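Local coordinates for protein dihydroorotase (Saccharomyces cerevisiae S288C, PDB 6L0A) that catalyses the reversible, zinc-dependent interconversion of N-carbamoyl-L-aspartate and dihydroorotate, the third step of de novo pyrimidine biosynthesis, at residues K78-T81 with P82-H86; F307-F311 with Y312-D316; P348-G352 with D353-W357; T49-D52 with R53-Y57. One frame throughout, in Å; residues are numbered along the deposited sequence.

Contact 1 of 4, residues K78-T81 with P82-H86; sequences KDLT and PDLIH
Thr81 meets the first helical turn twice, with its hydroxyl and with its carbonyl. Among the polar contacts, the carbonyl makes the firmer one. Ile85 N donates to Thr81 O at 3.1 Å, and the donor sits nearly along the C=O axis (C=O...N angle 160°). The side-chain bond is weak: Leu84 N reaches Thr81 OG1 at 3.3 Å. The Thr81 torsion puts the hydroxyl there: OG1 lies between the backbone N and the carbonyl carbon (chi1 72°), a crowded position that turns it back over the start of the helix. CG2 then stands beside the backbone N.

This is an N-cap. Thr81 is the last residue before helix 82-90, and its OG1 takes up an amide N-H of the first turn, which has no earlier helical carbonyl to pair with. Pro82 follows at the first helical position. Its ring nitrogen carries no hydrogen, and at this place the helix asks for none.

Aliphatic carbons also make van der Waals contacts with the polar carbonyl oxygen. Leu84 CB lies 3.4 Å from Thr81 O, and the side chains of Thr81 and Leu84 cross at about a right angle. Ile85 CG1 passes 3.6 Å from the same oxygen.

The apolar contacts are looser. Leu80 sends one branch to each helix residue: CD1 to Leu84 CD2 and CD2 to Ile85 CD1, both at 4.4 Å. Leu80 and Ile85 are buried. Leu80 also packs on Val97 and Ile85 on Leu132, while Pro82 rests on Pro122 and Ile123 of helix 121-130.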
loop_
_atom_site.group_PDB
_atom_site.type_symbol
_atom_site.label_atom_id
_atom_site.label_comp_id
_atom_site.label_asym_id
_atom_site.label_seq_id
_atom_site.Cartn_x
_atom_site.Cartn_y
_atom_site.Cartn_z
ATOM N N LYS C 78 14.538 25.386 -8.424
ATOM C CA LYS C 78 15.692 26.217 -8.092
ATOM C C LYS C 78 15.965 27.294 -9.128
ATOM O O LYS C 78 16.493 28.353 -8.768
ATOM C CB LYS C 78 16.942 25.319 -7.995
ATOM C CG LYS C 78 17.011 24.395 -6.806
ATOM C CD LYS C 78 18.270 23.552 -6.922
ATOM C CE LYS C 78 17.913 22.125 -7.233
ATOM N NZ LYS C 78 16.978 21.623 -6.196
ATOM N N ASP C 79 15.575 27.059 -10.381
ATOM C CA ASP C 79 15.920 27.940 -11.483
ATOM C C ASP C 79 14.977 29.130 -11.613
ATOM O O ASP C 79 15.331 30.117 -12.266
ATOM C CB ASP C 79 15.935 27.139 -12.787
ATOM C CG ASP C 79 16.912 25.970 -12.740
ATOM O OD1 ASP C 79 17.937 26.076 -12.029
ATOM O OD2 ASP C 79 16.643 24.936 -13.385
ATOM N N LEU C 80 13.802 29.068 -10.992
ATOM C CA LEU C 80 12.826 30.143 -11.111
ATOM C C LEU C 80 13.337 31.428 -10.459
ATOM O O LEU C 80 14.033 31.400 -9.437
ATOM C CB LEU C 80 11.510 29.714 -10.462
ATOM C CG LEU C 80 10.325 29.361 -11.351
ATOM C CD1 LEU C 80 10.738 28.402 -12.461
ATOM C CD2 LEU C 80 9.222 28.747 -10.494
ATOM N N THR C 81 12.993 32.563 -11.066
ATOM C CA THR C 81 13.369 33.864 -10.530
ATOM C C THR C 81 12.156 34.779 -10.519
ATOM O O THR C 81 11.265 34.645 -11.366
ATOM C CB THR C 81 14.497 34.530 -11.340
ATOM O OG1 THR C 81 13.992 34.965 -12.610
ATOM C CG2 THR C 81 15.662 33.556 -11.545
ATOM N N PRO C 82 12.095 35.716 -9.565
ATOM C CA PRO C 82 10.949 36.643 -9.516
ATOM C C PRO C 82 10.713 37.400 -10.810
ATOM O O PRO C 82 9.561 37.651 -11.181
ATOM C CB PRO C 82 11.316 37.591 -8.364
ATOM C CG PRO C 82 12.226 36.789 -7.487
ATOM C CD PRO C 82 13.004 35.887 -8.415
ATOM N N ASP C 83 11.779 37.777 -11.517
ATOM C CA ASP C 83 11.593 38.486 -12.780
ATOM C C ASP C 83 10.867 37.604 -13.789
ATOM O O ASP C 83 9.989 38.078 -14.519
ATOM C CB ASP C 83 12.945 38.958 -13.317
ATOM C CG ASP C 83 13.579 40.026 -12.430
ATOM O OD1 ASP C 83 13.514 41.219 -12.801
ATOM O OD2 ASP C 83 14.129 39.678 -11.355
ATOM N N LEU C 84 11.185 36.302 -13.809
ATOM C CA LEU C 84 10.509 35.386 -14.724
ATOM C C LEU C 84 9.040 35.220 -14.357
ATOM O O LEU C 84 8.188 35.074 -15.239
ATOM C CB LEU C 84 11.220 34.037 -14.729
ATOM C CG LEU C 84 10.501 32.923 -15.491
ATOM C CD1 LEU C 84 10.209 33.352 -16.933
ATOM C CD2 LEU C 84 11.302 31.634 -15.459
ATOM N N ILE C 85 8.726 35.232 -13.060
ATOM C CA ILE C 85 7.330 35.202 -12.629
ATOM C C ILE C 85 6.579 36.419 -13.165
ATOM O O ILE C 85 5.488 36.301 -13.737
ATOM C CB ILE C 85 7.251 35.129 -11.092
ATOM C CG1 ILE C 85 7.895 33.837 -10.577
ATOM C CG2 ILE C 85 5.806 35.291 -10.615
ATOM C CD1 ILE C 85 7.128 32.560 -10.953
ATOM N N HIS C 86 7.150 37.612 -12.973
ATOM C CA HIS C 86 6.530 38.829 -13.488
ATOM C C HIS C 86 6.389 38.775 -15.008
ATOM O O HIS C 86 5.338 39.119 -15.558
ATOM C CB HIS C 86 7.354 40.052 -13.067
ATOM C CG HIS C 86 7.247 40.383 -11.609
ATOM N ND1 HIS C 86 6.087 40.851 -11.034
ATOM C CD2 HIS C 86 8.161 40.316 -10.611
ATOM C CE1 HIS C 86 6.288 41.056 -9.743
ATOM N NE2 HIS C 86 7.538 40.733 -9.461
#

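Contact 2 of 4, residues F307-F311 with Y312-D316; sequences FGISF and YEVKD
Tyr312 N donates to Gly308 O at 3.0 Å, nearly straight (N-H...O angle 169°), in the i to i-4 pattern of the helix. After it the chain changes course. Val314 N donates to Ile309 O at 3.0 Å, in the carbonyl plane, and Glu313 N makes a weak bond to Ser310 O at 3.2 Å. Glu313 has positive phi (51°). It is the C-prime residue of a Schellman motif that ends helix 300-312.

Ile309 CG2 and Val314 CB meet at 4.2 Å, the apolar pair that often closes such a motif. CG2 gets there because it is the branch opposite the backbone N. Glu313 CG lies 3.3 Å from Ser310 O. Gly308 O also meets the edge of the Tyr312 ring, in its plane, 3.7 Å from CD1. Phe311 CD2 comes to the same CD1 at 4.2 Å, at an oblique angle.

Further out, both rings pack on Val133 and Ile177, which belong to the parallel strands 133-136 and 175-178. Tyr312 OH is hydrogen-bonded to Asn135 ND2, and its ring meets that of Tyr39. The side chain of Tyr312 is about 7 Å from that of His14, a zinc ligand.

Cations gather at the helix end. Lys175 NZ hydrogen-bonds to Phe311 O and forms a salt bridge with Glu313 OE2, and Arg95 NH1 hydrogen-bonds to Tyr312 O. Positive groups here probably offset the partial negative charge of the helix C-terminus, while Glu313 in turn balances the charge of Lys175.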
loop_
_atom_site.group_PDB
_atom_site.type_symbol
_atom_site.label_atom_id
_atom_site.label_comp_id
_atom_site.label_asym_id
_atom_site.label_seq_id
_atom_site.Cartn_x
_atom_site.Cartn_y
_atom_site.Cartn_z
ATOM N N PHE C 307 -17.024 26.631 -8.849
ATOM C CA PHE C 307 -16.052 27.038 -7.838
ATOM C C PHE C 307 -14.650 27.156 -8.423
ATOM O O PHE C 307 -13.891 28.056 -8.042
ATOM C CB PHE C 307 -16.077 26.059 -6.664
ATOM C CG PHE C 307 -17.389 26.054 -5.917
ATOM C CD1 PHE C 307 -18.119 27.229 -5.766
ATOM C CD2 PHE C 307 -17.900 24.879 -5.388
ATOM C CE1 PHE C 307 -19.330 27.230 -5.077
ATOM C CE2 PHE C 307 -19.104 24.874 -4.711
ATOM C CZ PHE C 307 -19.820 26.050 -4.553
ATOM N N GLY C 308 -14.289 26.274 -9.352
ATOM C CA GLY C 308 -12.979 26.387 -9.983
ATOM C C GLY C 308 -12.888 27.598 -10.889
ATOM O O GLY C 308 -11.882 28.314 -10.889
ATOM N N ILE C 309 -13.939 27.846 -11.673
ATOM C CA ILE C 309 -13.982 29.045 -12.507
ATOM C C ILE C 309 -13.851 30.301 -11.651
ATOM O O ILE C 309 -13.121 31.237 -12.003
ATOM C CB ILE C 309 -15.275 29.053 -13.344
ATOM C CG1 ILE C 309 -15.099 28.156 -14.572
ATOM C CG2 ILE C 309 -15.663 30.483 -13.740
ATOM C CD1 ILE C 309 -16.380 27.890 -15.337
ATOM N N SER C 310 -14.535 30.334 -10.506
ATOM C CA SER C 310 -14.485 31.506 -9.636
ATOM C C SER C 310 -13.098 31.698 -9.018
ATOM O O SER C 310 -12.573 32.819 -8.984
ATOM C CB SER C 310 -15.559 31.390 -8.546
ATOM O OG SER C 310 -15.394 32.379 -7.540
ATOM N N PHE C 311 -12.490 30.615 -8.518
ATOM C CA PHE C 311 -11.198 30.726 -7.840
ATOM C C PHE C 311 -10.093 31.131 -8.806
ATOM O O PHE C 311 -9.231 31.950 -8.466
ATOM C CB PHE C 311 -10.850 29.392 -7.161
ATOM C CG PHE C 311 -9.659 29.461 -6.246
ATOM C CD1 PHE C 311 -9.806 29.852 -4.931
ATOM C CD2 PHE C 311 -8.395 29.136 -6.702
ATOM C CE1 PHE C 311 -8.707 29.927 -4.075
ATOM C CE2 PHE C 311 -7.304 29.207 -5.860
ATOM C CZ PHE C 311 -7.465 29.596 -4.536
ATOM N N TYR C 312 -10.078 30.549 -10.002
ATOM C CA TYR C 312 -9.066 30.893 -10.985
ATOM C C TYR C 312 -9.456 32.132 -11.781
ATOM O O TYR C 312 -8.679 32.571 -12.637
ATOM C CB TYR C 312 -8.820 29.719 -11.935
ATOM C CG TYR C 312 -7.840 28.690 -11.395
ATOM C CD1 TYR C 312 -8.268 27.638 -10.587
ATOM C CD2 TYR C 312 -6.483 28.779 -11.691
ATOM C CE1 TYR C 312 -7.353 26.697 -10.089
ATOM C CE2 TYR C 312 -5.575 27.852 -11.213
ATOM C CZ TYR C 312 -6.012 26.818 -10.410
ATOM O OH TYR C 312 -5.089 25.909 -9.935
ATOM N N GLU C 313 -10.642 32.675 -11.510
ATOM C CA GLU C 313 -11.166 33.875 -12.165
ATOM C C GLU C 313 -11.085 33.748 -13.684
ATOM O O GLU C 313 -10.518 34.592 -14.382
ATOM C CB GLU C 313 -10.455 35.132 -11.655
ATOM C CG GLU C 313 -10.619 35.275 -10.143
ATOM C CD GLU C 313 -9.841 36.449 -9.541
ATOM O OE1 GLU C 313 -10.137 37.602 -9.907
ATOM O OE2 GLU C 313 -8.943 36.197 -8.721
ATOM N N VAL C 314 -11.658 32.656 -14.188
ATOM C CA VAL C 314 -11.705 32.373 -15.617
ATOM C C VAL C 314 -12.768 33.262 -16.246
ATOM O O VAL C 314 -13.905 33.315 -15.767
ATOM C CB VAL C 314 -12.016 30.890 -15.865
ATOM C CG1 VAL C 314 -11.956 30.564 -17.355
ATOM C CG2 VAL C 314 -11.046 29.998 -15.082
ATOM N N LYS C 315 -12.402 33.956 -17.313
ATOM C CA LYS C 315 -13.299 34.874 -18.000
ATOM C C LYS C 315 -13.762 34.265 -19.317
ATOM O O LYS C 315 -13.056 33.466 -19.938
ATOM C CB LYS C 315 -12.608 36.216 -18.268
ATOM C CG LYS C 315 -11.945 36.840 -17.054
ATOM C CD LYS C 315 -12.948 37.101 -15.934
ATOM C CE LYS C 315 -12.300 37.841 -14.765
ATOM N NZ LYS C 315 -13.235 38.035 -13.615
ATOM N N ASP C 316 -14.957 34.679 -19.755
ATOM C CA ASP C 316 -15.481 34.201 -21.029
ATOM C C ASP C 316 -14.507 34.452 -22.176
ATOM O O ASP C 316 -14.470 33.680 -23.142
ATOM C CB ASP C 316 -16.828 34.863 -21.323
ATOM C CG ASP C 316 -17.891 33.865 -21.760
ATOM O OD1 ASP C 316 -19.077 34.255 -21.813
ATOM O OD2 ASP C 316 -17.548 32.693 -22.048
#

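Contact 3 of 4, residues P348-G352 with D353-W357; sequences PFKAG and DKLSW
Lys350 and Asp353 close a type II beta turn, the second of two that bring the chain into strand 354-362. Their side chains cross at about a right angle. Lys350 CB lies 3.5 Å from Asp353 OD2. Bends at chi3 and chi4 (59° and 74°) then curl the lysine chain round the carboxylate and bring CE to 3.6 Å from the same oxygen. NZ forms a salt bridge with OD2 at 3.0 Å. It arrives on the anti side of that oxygen, 19° out of the carboxylate plane. The turn itself is closed by the backbone bond from Asp353 N to Lys350 O, 2.9 Å. A methionine in place of Lys350 would probably leave Asp353 OD2 without its charged mate and water 1 without its donor.

Gly352 fills the third place of the turn with positive phi; a CB there would be jammed against Ala351 O. Lys350 CG sits 3.6 Å above the centre of one face of the Phe349 ring, whose edge-to-face partner is Tyr286. Leu355, turned to helix 283-293, reaches back so that CD2 is 4.3 Å from Lys350 CE. Water 1 accepts from Lys350 NZ at 2.9 Å and donates to Lys354 O.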
loop_
_atom_site.group_PDB
_atom_site.type_symbol
_atom_site.label_atom_id
_atom_site.label_comp_id
_atom_site.label_asym_id
_atom_site.label_seq_id
_atom_site.Cartn_x
_atom_site.Cartn_y
_atom_site.Cartn_z
ATOM N N PRO C 348 -7.474 2.424 -17.248
ATOM C CA PRO C 348 -8.245 3.514 -16.650
ATOM C C PRO C 348 -8.745 3.162 -15.257
ATOM O O PRO C 348 -8.881 1.992 -14.880
ATOM C CB PRO C 348 -9.417 3.683 -17.622
ATOM C CG PRO C 348 -9.641 2.259 -18.137
ATOM C CD PRO C 348 -8.259 1.677 -18.257
ATOM N N PHE C 349 -9.021 4.215 -14.492
ATOM C CA PHE C 349 -9.632 4.062 -13.182
ATOM C C PHE C 349 -10.940 3.284 -13.285
ATOM O O PHE C 349 -11.769 3.553 -14.163
ATOM C CB PHE C 349 -9.879 5.445 -12.578
ATOM C CG PHE C 349 -10.471 5.422 -11.213
ATOM C CD1 PHE C 349 -9.864 4.709 -10.192
ATOM C CD2 PHE C 349 -11.637 6.125 -10.944
ATOM C CE1 PHE C 349 -10.412 4.692 -8.938
ATOM C CE2 PHE C 349 -12.186 6.123 -9.690
ATOM C CZ PHE C 349 -11.578 5.402 -8.682
ATOM N N LYS C 350 -11.114 2.308 -12.392
ATOM C CA LYS C 350 -12.355 1.535 -12.274
ATOM C C LYS C 350 -12.662 0.761 -13.551
ATOM O O LYS C 350 -13.830 0.554 -13.896
ATOM C CB LYS C 350 -13.541 2.425 -11.896
ATOM C CG LYS C 350 -13.610 2.761 -10.413
ATOM C CD LYS C 350 -14.687 3.781 -10.112
ATOM C CE LYS C 350 -16.064 3.294 -10.551
ATOM N NZ LYS C 350 -16.607 2.245 -9.638
ATOM N N ALA C 351 -11.610 0.327 -14.240
ATOM C CA ALA C 351 -11.747 -0.424 -15.479
ATOM C C ALA C 351 -12.724 -1.583 -15.316
ATOM O O ALA C 351 -12.656 -2.341 -14.343
ATOM C CB ALA C 351 -10.379 -0.941 -15.920
ATOM N N GLY C 352 -13.666 -1.685 -16.261
ATOM C CA GLY C 352 -14.663 -2.731 -16.250
ATOM C C GLY C 352 -15.920 -2.422 -15.471
ATOM O O GLY C 352 -16.892 -3.181 -15.578
ATOM N N ASP C 353 -15.943 -1.336 -14.696
ATOM C CA ASP C 353 -17.092 -1.048 -13.853
ATOM C C ASP C 353 -18.195 -0.349 -14.644
ATOM O O ASP C 353 -18.001 0.109 -15.772
ATOM C CB ASP C 353 -16.693 -0.175 -12.667
ATOM C CG ASP C 353 -15.871 -0.922 -11.641
ATOM O OD1 ASP C 353 -15.673 -2.147 -11.808
ATOM O OD2 ASP C 353 -15.431 -0.279 -10.666
ATOM N N LYS C 354 -19.363 -0.256 -14.010
ATOM C CA LYS C 354 -20.501 0.483 -14.541
ATOM C C LYS C 354 -20.506 1.911 -14.017
ATOM O O LYS C 354 -20.161 2.157 -12.857
ATOM C CB LYS C 354 -21.817 -0.189 -14.142
ATOM C CG LYS C 354 -22.289 -1.298 -15.051
ATOM C CD LYS C 354 -23.633 -1.827 -14.568
ATOM C CE LYS C 354 -23.603 -3.336 -14.391
ATOM N NZ LYS C 354 -22.816 -3.741 -13.192
ATOM N N LEU C 355 -20.919 2.843 -14.876
ATOM C CA LEU C 355 -21.176 4.229 -14.503
ATOM C C LEU C 355 -22.599 4.578 -14.915
ATOM O O LEU C 355 -23.020 4.248 -16.026
ATOM C CB LEU C 355 -20.175 5.180 -15.169
ATOM C CG LEU C 355 -18.719 5.098 -14.698
ATOM C CD1 LEU C 355 -17.861 6.084 -15.461
ATOM C CD2 LEU C 355 -18.652 5.373 -13.215
ATOM N N SER C 356 -23.339 5.238 -14.021
ATOM C CA SER C 356 -24.745 5.536 -14.282
ATOM C C SER C 356 -24.943 6.669 -15.285
ATOM O O SER C 356 -26.035 6.790 -15.854
ATOM C CB SER C 356 -25.462 5.893 -12.974
ATOM O OG SER C 356 -25.722 4.740 -12.188
ATOM N N TRP C 357 -23.925 7.496 -15.515
ATOM C CA TRP C 357 -24.055 8.692 -16.334
ATOM C C TRP C 357 -23.058 8.692 -17.483
ATOM O O TRP C 357 -22.015 8.036 -17.438
ATOM C CB TRP C 357 -23.844 9.951 -15.499
ATOM C CG TRP C 357 -24.813 10.102 -14.400
ATOM C CD1 TRP C 357 -24.735 9.549 -13.162
ATOM C CD2 TRP C 357 -26.020 10.865 -14.430
ATOM N NE1 TRP C 357 -25.819 9.924 -12.410
ATOM C CE2 TRP C 357 -26.624 10.733 -13.167
ATOM C CE3 TRP C 357 -26.649 11.648 -15.405
ATOM C CZ2 TRP C 357 -27.834 11.353 -12.851
ATOM C CZ3 TRP C 357 -27.847 12.266 -15.088
ATOM C CH2 TRP C 357 -28.424 12.118 -13.823
HETATM O O HOH W 1 -19.361 2.881 -10.084
#

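Contact 4 of 4, residues T49-D52 with R53-Y57; sequences TTLD and RVIEY
Ile55 packs back on Leu51, one helical turn earlier. Its CB lies 3.6 Å from Leu51 O. CG1 comes closer to that oxygen, at 3.4 Å, because it is placed beside the backbone N (chi1 -72°). CD1 lies 3.6 Å from Leu51 O and 4.0 Å from Leu51 CG, with the two side chains at a slant to each other. The same Leu51 O accepts from Ile55 N at 3.1 Å, so backbone and side chain of Ile55 gather round one carbonyl. Leu51 CD1 also meets Val54 CG1, and Leu51 packs on Glu87 and Ala88 of helix 82-90.

Two more turn bonds run alongside, Val54 N to Thr50 O and Glu56 N to Asp52 O. Water 2 donates to both Asp52 O and Glu56 OE1, bridging them on the exposed side. Thr50 is at the N-cap position, and its OG1 touches Arg53 CB at 3.2 Å. Arg53 then leads away: its NH2 hydrogen-bonds to Pro46 O.

This is the N-terminal end of helix 51-64. The helix links strands 37-40 and 69-71 in a beta-alpha-beta unit, the repeating connection of the TIM barrel fold of amidohydrolases.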
loop_
_atom_site.group_PDB
_atom_site.type_symbol
_atom_site.label_atom_id
_atom_site.label_comp_id
_atom_site.label_asym_id
_atom_site.label_seq_id
_atom_site.Cartn_x
_atom_site.Cartn_y
_atom_site.Cartn_z
ATOM N N THR C 49 10.029 25.360 -16.632
ATOM C CA THR C 49 10.521 26.468 -15.828
ATOM C C THR C 49 10.928 27.664 -16.679
ATOM O O THR C 49 11.577 28.579 -16.160
ATOM C CB THR C 49 11.719 26.032 -14.977
ATOM O OG1 THR C 49 12.820 25.704 -15.842
ATOM C CG2 THR C 49 11.368 24.809 -14.126
ATOM N N THR C 50 10.599 27.674 -17.971
ATOM C CA THR C 50 10.980 28.777 -18.838
ATOM C C THR C 50 9.786 29.237 -19.663
ATOM O O THR C 50 8.861 28.470 -19.958
ATOM C CB THR C 50 12.146 28.399 -19.762
ATOM O OG1 THR C 50 11.754 27.329 -20.629
ATOM C CG2 THR C 50 13.376 27.988 -18.941
ATOM N N LEU C 51 9.827 30.517 -20.024
ATOM C CA LEU C 51 8.732 31.136 -20.757
ATOM C C LEU C 51 8.493 30.449 -22.094
ATOM O O LEU C 51 7.352 30.141 -22.452
ATOM C CB LEU C 51 9.048 32.615 -20.964
ATOM C CG LEU C 51 7.889 33.527 -21.355
ATOM C CD1 LEU C 51 6.702 33.282 -20.459
ATOM C CD2 LEU C 51 8.333 34.971 -21.271
ATOM N N ASP C 52 9.556 30.231 -22.871
ATOM C CA ASP C 52 9.361 29.680 -24.207
ATOM C C ASP C 52 8.798 28.263 -24.148
ATOM O O ASP C 52 7.962 27.889 -24.979
ATOM C CB ASP C 52 10.676 29.721 -24.988
ATOM C CG ASP C 52 11.089 31.143 -25.351
ATOM O OD1 ASP C 52 10.205 32.026 -25.414
ATOM O OD2 ASP C 52 12.298 31.383 -25.569
ATOM N N ARG C 53 9.220 27.473 -23.152
ATOM C CA ARG C 53 8.735 26.101 -23.018
ATOM C C ARG C 53 7.236 26.060 -22.721
ATOM O O ARG C 53 6.506 25.253 -23.306
ATOM C CB ARG C 53 9.523 25.392 -21.918
ATOM C CG ARG C 53 9.277 23.899 -21.769
ATOM C CD ARG C 53 10.573 23.221 -21.299
ATOM N NE ARG C 53 10.379 21.887 -20.718
ATOM C CZ ARG C 53 9.982 20.840 -21.428
ATOM N NH1 ARG C 53 9.733 20.979 -22.726
ATOM N NH2 ARG C 53 9.828 19.660 -20.853
ATOM N N VAL C 54 6.758 26.920 -21.817
ATOM C CA VAL C 54 5.342 26.880 -21.467
ATOM C C VAL C 54 4.486 27.414 -22.604
ATOM O O VAL C 54 3.352 26.959 -22.796
ATOM C CB VAL C 54 5.080 27.638 -20.152
ATOM C CG1 VAL C 54 5.096 29.147 -20.364
ATOM C CG2 VAL C 54 3.741 27.188 -19.532
ATOM N N ILE C 55 5.002 28.376 -23.378
ATOM C CA ILE C 55 4.255 28.880 -24.526
ATOM C C ILE C 55 4.145 27.807 -25.600
ATOM O O ILE C 55 3.059 27.549 -26.130
ATOM C CB ILE C 55 4.907 30.162 -25.073
ATOM C CG1 ILE C 55 4.666 31.331 -24.122
ATOM C CG2 ILE C 55 4.346 30.494 -26.471
ATOM C CD1 ILE C 55 5.504 32.554 -24.442
ATOM N N GLU C 56 5.267 27.154 -25.933
ATOM C CA GLU C 56 5.226 26.125 -26.966
ATOM C C GLU C 56 4.431 24.904 -26.512
ATOM O O GLU C 56 3.753 24.274 -27.329
ATOM C CB GLU C 56 6.646 25.731 -27.385
ATOM C CG GLU C 56 7.380 26.825 -28.164
ATOM C CD GLU C 56 6.683 27.195 -29.482
ATOM O OE1 GLU C 56 6.260 28.367 -29.630
ATOM O OE2 GLU C 56 6.567 26.318 -30.366
ATOM N N TYR C 57 4.483 24.566 -25.217
ATOM C CA TYR C 57 3.656 23.471 -24.705
ATOM C C TYR C 57 2.177 23.768 -24.919
ATOM O O TYR C 57 1.436 22.930 -25.446
ATOM C CB TYR C 57 3.947 23.236 -23.219
ATOM C CG TYR C 57 3.443 21.926 -22.626
ATOM C CD1 TYR C 57 3.444 20.739 -23.358
ATOM C CD2 TYR C 57 3.021 21.874 -21.307
ATOM C CE1 TYR C 57 3.009 19.539 -22.782
ATOM C CE2 TYR C 57 2.594 20.701 -20.727
ATOM C CZ TYR C 57 2.583 19.537 -21.461
ATOM O OH TYR C 57 2.153 18.385 -20.854
HETATM O O HOH W 2 8.245 29.719 -27.405
#

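Contacts 1 and 4 are both helix starts with a threonine at the N-cap position, but only contact 1 has a side-chain capping bond. They also touch: Leu80 CD1 of contact 1 packs 3.6 Å from Thr49 CB of contact 4, joining the loops that lead into helices 51-64 and 82-90. Contact 2 is the other kind of helix boundary, an end. It is partly buried, with aromatic rings on the parallel strands and charged partners at the terminus. Contact 1 is partly buried too, whereas contacts 3 and 4 are surface contacts. Contact 3 stands apart as a turn into an antiparallel strand, closed by a salt bridge, with its centre about 42 Å from that of contact 1.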